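Local coordinates for protein succinylglutamate desuccinylase (Vibrio parahaemolyticus, PDB 2BCO) that probably hydrolyses N-succinylglutamate to succinate and glutamate, the last step of arginine degradation by the AST pathway, using one zinc ion per subunit, at residues R90-I95 with R138-D143; N55-C60 with R149-L154. All blocks are in the same frame, centred on the assembly; numbering follows the deposited sequence.

Contact 1 of 2, residues R90-I95 with R138-D143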
# COMPACT_ATOMS: atom_id res chain seq x y z
N ARG A 90 -8.65 15.83 -4.37
CA ARG A 90 -9.84 15.00 -4.28
C ARG A 90 -9.33 13.66 -3.76
O ARG A 90 -8.37 13.12 -4.29
CB ARG A 90 -10.49 14.86 -5.66
CG ARG A 90 -11.70 13.95 -5.71
CD ARG A 90 -12.54 14.24 -6.94
NE ARG A 90 -13.56 13.22 -7.16
CZ ARG A 90 -13.40 12.16 -7.95
NH1 ARG A 90 -12.26 11.98 -8.60
NH2 ARG A 90 -14.39 11.30 -8.10
N CYS A 91 -9.97 13.13 -2.71
CA CYS A 91 -9.53 11.86 -2.13
C CYS A 91 -10.65 10.85 -1.95
O CYS A 91 -11.83 11.21 -1.85
CB CYS A 91 -8.89 12.10 -0.76
SG CYS A 91 -7.60 13.36 -0.67
N LEU A 92 -10.27 9.58 -1.91
CA LEU A 92 -11.22 8.50 -1.69
C LEU A 92 -10.60 7.65 -0.59
O LEU A 92 -9.64 6.91 -0.85
CB LEU A 92 -11.41 7.65 -2.95
CG LEU A 92 -12.44 6.53 -2.77
CD1 LEU A 92 -13.81 7.15 -2.56
CD2 LEU A 92 -12.46 5.60 -3.96
N PHE A 93 -11.12 7.78 0.63
CA PHE A 93 -10.60 7.03 1.77
C PHE A 93 -11.32 5.70 1.89
O PHE A 93 -12.56 5.63 1.87
CB PHE A 93 -10.76 7.81 3.09
CG PHE A 93 -9.89 9.04 3.17
CD1 PHE A 93 -10.32 10.26 2.67
CD2 PHE A 93 -8.62 8.97 3.74
CE1 PHE A 93 -9.50 11.40 2.72
CE2 PHE A 93 -7.79 10.10 3.80
CZ PHE A 93 -8.24 11.32 3.29
N ILE A 94 -10.54 4.65 2.01
CA ILE A 94 -11.13 3.34 2.09
C ILE A 94 -10.62 2.52 3.26
O ILE A 94 -9.41 2.47 3.52
CB ILE A 94 -10.86 2.55 0.77
CG1 ILE A 94 -11.48 3.28 -0.42
CG2 ILE A 94 -11.43 1.14 0.88
CD1 ILE A 94 -11.19 2.60 -1.75
N ILE A 95 -11.55 1.92 3.98
CA ILE A 95 -11.20 1.00 5.06
C ILE A 95 -11.79 -0.27 4.46
O ILE A 95 -12.99 -0.52 4.57
CB ILE A 95 -11.92 1.32 6.38
CG1 ILE A 95 -11.41 2.62 6.98
CG2 ILE A 95 -11.70 0.18 7.38
CD1 ILE A 95 -12.18 3.08 8.18
N ARG A 138 -12.86 2.48 -10.37
CA ARG A 138 -13.41 2.91 -11.64
C ARG A 138 -14.20 4.21 -11.50
O ARG A 138 -13.96 5.17 -12.23
CB ARG A 138 -14.32 1.81 -12.21
CG ARG A 138 -14.87 2.11 -13.60
CD ARG A 138 -16.09 1.23 -13.87
NE ARG A 138 -17.17 1.52 -12.93
CZ ARG A 138 -18.28 0.79 -12.83
NH1 ARG A 138 -18.44 -0.28 -13.60
NH2 ARG A 138 -19.23 1.12 -11.96
N ASP A 139 -15.14 4.24 -10.54
CA ASP A 139 -15.97 5.42 -10.33
C ASP A 139 -15.19 6.66 -9.92
O ASP A 139 -15.54 7.78 -10.32
CB ASP A 139 -17.04 5.14 -9.27
CG ASP A 139 -18.10 4.15 -9.74
OD1 ASP A 139 -18.07 3.76 -10.93
OD2 ASP A 139 -18.95 3.77 -8.91
N PHE A 140 -14.15 6.47 -9.13
CA PHE A 140 -13.35 7.59 -8.66
C PHE A 140 -12.46 8.18 -9.75
O PHE A 140 -12.33 9.40 -9.85
CB PHE A 140 -12.50 7.15 -7.47
CG PHE A 140 -11.74 8.27 -6.84
CD1 PHE A 140 -12.40 9.29 -6.15
CD2 PHE A 140 -10.35 8.32 -6.92
CE1 PHE A 140 -11.69 10.33 -5.55
CE2 PHE A 140 -9.62 9.35 -6.33
CZ PHE A 140 -10.30 10.36 -5.64
N TYR A 141 -11.84 7.33 -10.56
CA TYR A 141 -10.96 7.82 -11.62
C TYR A 141 -11.71 8.20 -12.90
O TYR A 141 -11.11 8.78 -13.81
CB TYR A 141 -9.88 6.78 -11.97
CG TYR A 141 -8.81 6.61 -10.91
CD1 TYR A 141 -8.34 7.71 -10.19
CD2 TYR A 141 -8.23 5.37 -10.67
CE1 TYR A 141 -7.30 7.57 -9.25
CE2 TYR A 141 -7.20 5.22 -9.74
CZ TYR A 141 -6.73 6.32 -9.03
OH TYR A 141 -5.72 6.16 -8.11
N GLN A 142 -13.00 7.89 -12.96
CA GLN A 142 -13.78 8.21 -14.15
C GLN A 142 -13.73 9.71 -14.45
O GLN A 142 -13.96 10.54 -13.57
CB GLN A 142 -15.24 7.77 -13.98
CG GLN A 142 -16.10 8.02 -15.21
CD GLN A 142 -17.57 7.74 -14.98
OE1 GLN A 142 -17.96 6.64 -14.59
NE2 GLN A 142 -18.41 8.75 -15.22
N ASP A 143 -13.42 10.04 -15.70
CA ASP A 143 -13.33 11.44 -16.13
C ASP A 143 -12.28 12.24 -15.37
O ASP A 143 -12.53 13.36 -14.93
CB ASP A 143 -14.69 12.14 -16.01
CG ASP A 143 -15.79 11.43 -16.78
OD1 ASP A 143 -15.55 11.02 -17.94
OD2 ASP A 143 -16.90 11.29 -16.23
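Arg-90 and Leu-92 hold the ring of Phe-140 between them where the C-terminal end of helix 125-141 lies on strand 90-95. This is helix-on-sheet packing in the alpha/beta catalytic domain of the AspA/AstE family, and it lies away from the zinc site. At the start of the strand, the Arg-90 side chain, extended from CG to NE, reaches toward the helix, bringing its guanidinium over one face of the Phe-140 ring, NH1 offset toward the rim. The two planes are 17° apart, and Phe-140 CE1 lies 3.5 Å from Arg-90 CZ. The same group also grips the backbone of that residue: Arg-90 NH1 donates to Phe-140 O at 2.9 Å, the oxygen lying near the guanidinium plane, with 159° at the hydrogen, while Arg-90 NH2 adds a weak bond to that oxygen. A positive group facing a carbonyl at the helix C-terminus would probably be electrostatically favourable. The guanidinium is held further by a salt bridge from Arg-90 NE to Glu-43 and a hydrogen bond from NH1 to Asn-55 OD1. Cys-91 contributes backbone, its carbonyl C lying 3.7 Å from Phe-140 CZ. Leu-92 then covers the opposite ring face: Leu-92 CD2 comes to 3.8 Å from Phe-140 CB, and Leu-92 CB makes a CH-pi contact over the ring, 3.7 Å from the Phe-140 centroid and 11° off its normal.

Contact 2 of 2, residues N55-C60 with R149-L154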
# COMPACT_ATOMS: atom_id res chain seq x y z
N ASN A 55 -6.18 13.30 -7.70
CA ASN A 55 -7.23 12.36 -7.35
C ASN A 55 -6.52 11.22 -6.66
O ASN A 55 -5.96 10.33 -7.30
CB ASN A 55 -7.95 11.91 -8.61
CG ASN A 55 -8.72 13.03 -9.27
OD1 ASN A 55 -9.78 13.44 -8.79
ND2 ASN A 55 -8.17 13.57 -10.35
N ILE A 56 -6.51 11.28 -5.34
CA ILE A 56 -5.82 10.30 -4.53
C ILE A 56 -6.72 9.30 -3.82
O ILE A 56 -7.62 9.67 -3.07
CB ILE A 56 -4.98 10.98 -3.43
CG1 ILE A 56 -4.23 12.18 -4.01
CG2 ILE A 56 -4.02 9.97 -2.83
CD1 ILE A 56 -3.48 12.98 -2.96
N ILE A 57 -6.45 8.02 -4.06
CA ILE A 57 -7.18 6.96 -3.39
C ILE A 57 -6.27 6.60 -2.24
O ILE A 57 -5.10 6.30 -2.44
CB ILE A 57 -7.35 5.71 -4.27
CG1 ILE A 57 -8.28 6.01 -5.45
CG2 ILE A 57 -7.91 4.56 -3.43
CD1 ILE A 57 -8.44 4.82 -6.40
N ILE A 58 -6.79 6.65 -1.03
CA ILE A 58 -5.99 6.31 0.13
C ILE A 58 -6.69 5.14 0.81
O ILE A 58 -7.67 5.33 1.51
CB ILE A 58 -5.88 7.50 1.10
CG1 ILE A 58 -5.29 8.72 0.36
CG2 ILE A 58 -4.99 7.13 2.29
CD1 ILE A 58 -5.46 10.04 1.11
N SER A 59 -6.19 3.93 0.58
CA SER A 59 -6.81 2.77 1.18
C SER A 59 -5.99 2.17 2.31
O SER A 59 -4.76 2.26 2.34
CB SER A 59 -7.11 1.70 0.11
OG SER A 59 -5.94 1.27 -0.56
N CYS A 60 -6.68 1.56 3.25
CA CYS A 60 -6.03 0.91 4.36
C CYS A 60 -6.89 -0.28 4.74
O CYS A 60 -8.05 -0.39 4.32
CB CYS A 60 -5.92 1.87 5.55
SG CYS A 60 -7.49 2.43 6.17
N ARG A 149 -3.92 10.98 -11.27
CA ARG A 149 -4.21 9.81 -10.45
C ARG A 149 -3.14 9.25 -9.50
O ARG A 149 -1.99 9.01 -9.89
CB ARG A 149 -4.71 8.69 -11.35
CG ARG A 149 -5.93 9.09 -12.16
CD ARG A 149 -6.18 8.09 -13.26
NE ARG A 149 -7.20 8.53 -14.20
CZ ARG A 149 -7.42 7.94 -15.37
NH1 ARG A 149 -6.69 6.89 -15.73
NH2 ARG A 149 -8.38 8.39 -16.19
N TRP A 150 -3.55 9.04 -8.25
CA TRP A 150 -2.69 8.50 -7.20
C TRP A 150 -3.42 7.42 -6.43
O TRP A 150 -4.62 7.50 -6.21
CB TRP A 150 -2.29 9.58 -6.19
CG TRP A 150 -1.36 10.64 -6.69
CD1 TRP A 150 -1.62 11.57 -7.64
CD2 TRP A 150 -0.04 10.92 -6.19
NE1 TRP A 150 -0.55 12.43 -7.76
CE2 TRP A 150 0.42 12.07 -6.87
CE3 TRP A 150 0.77 10.34 -5.20
CZ2 TRP A 150 1.69 12.62 -6.63
CZ3 TRP A 150 2.03 10.90 -4.96
CH2 TRP A 150 2.46 12.03 -5.66
N HIS A 151 -2.69 6.40 -6.00
CA HIS A 151 -3.26 5.35 -5.19
C HIS A 151 -2.22 4.89 -4.19
O HIS A 151 -1.22 4.28 -4.54
CB HIS A 151 -3.72 4.14 -6.02
CG HIS A 151 -4.43 3.10 -5.20
ND1 HIS A 151 -5.00 1.97 -5.76
CD2 HIS A 151 -4.67 3.03 -3.87
CE1 HIS A 151 -5.55 1.25 -4.80
NE2 HIS A 151 -5.37 1.87 -3.65
N LEU A 152 -2.47 5.22 -2.93
CA LEU A 152 -1.59 4.85 -1.84
C LEU A 152 -2.31 3.81 -0.99
O LEU A 152 -3.27 4.13 -0.28
CB LEU A 152 -1.24 6.09 -1.01
CG LEU A 152 -0.18 7.08 -1.51
CD1 LEU A 152 -0.25 7.27 -3.00
CD2 LEU A 152 -0.39 8.40 -0.81
N ASP A 153 -1.87 2.56 -1.09
CA ASP A 153 -2.46 1.46 -0.33
C ASP A 153 -1.60 1.24 0.92
O ASP A 153 -0.46 0.78 0.83
CB ASP A 153 -2.47 0.18 -1.16
CG ASP A 153 -3.26 -0.92 -0.49
OD1 ASP A 153 -3.09 -2.11 -0.83
OD2 ASP A 153 -4.07 -0.59 0.40
N LEU A 154 -2.16 1.54 2.09
CA LEU A 154 -1.42 1.45 3.35
C LEU A 154 -1.49 0.13 4.12
O LEU A 154 -2.56 -0.30 4.56
CB LEU A 154 -1.86 2.60 4.25
CG LEU A 154 -2.07 3.93 3.51
CD1 LEU A 154 -2.43 5.04 4.51
CD2 LEU A 154 -0.78 4.29 2.73
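Trp-150, Ser-59 and Ile-57 are among the residues most covered where strand 55-60 pairs with residues 149-154 of strand 149-157. The strands form a parallel ladder in the central sheet of the catalytic domain; the axes of the two segments are 11° apart. Trp-150 is bound through its backbone: its N donates to Asn-55 O at 2.9 Å and its O accepts from Ile-57 N, also at 2.9 Å. Among side chains, Trp-150 CB lies 3.8 Å from Ile-56 CG2, the two running side by side while the indole turns off from strand 55-60. Ile-57 continues the ladder through its O, which receives Leu-152 N. On the other sheet face its CG2, anti to the backbone N, sits over the His-151 imidazole, 3.9 Å from the ring centroid, as a CH-pi contact. Ser-59 uses both backbone groups, N to Leu-152 O and O to Leu-154 N, and also links two polar side chains. Its OG stands between the backbone N and the carbonyl carbon (chi1 60°), where it accepts from His-151 NE2 at 3.2 Å, in the imidazole plane, and donates to Asp-153 OD2 at 2.8 Å from above the carboxylate plane. Asp-153 OD1 in turn bonds the zinc ligand His-155, making Asp-153 a second-shell residue of the metal site, while His-151 ND1 is held by Ser-207. Helix 125-141 packs through Phe-140 and Tyr-141 on the face carrying Ile-57 and His-151; helix 235-245 covers Ile-56, Leu-152 and Leu-154 on the other face, and strands 90-95 and 214-220 flank the pair.

Overall arrangement
From the N terminus, strand 55-60 comes first, followed by strand 90-95, the end of helix 125-141 at 138-143, and strand 149-157. Contact 2 pairs the first and last of these and closes a loop of 88 residues; contact 1 falls wholly within that span, closing a shorter loop of 42, so the two nest without crossing. Strand 55-60 lies between the other two strands, with Arg-90 O hydrogen-bonded to Ile-56 N at 2.8 Å on one side. The helix end bridges both contacts: Phe-140 CD2 approaches Ile-57 CG1 at 3.4 Å, and Tyr-141 OH hydrogen-bonds Trp-150 O at 2.6 Å. The two contacts join three neighbouring strands and the end of one helix within the catalytic domain.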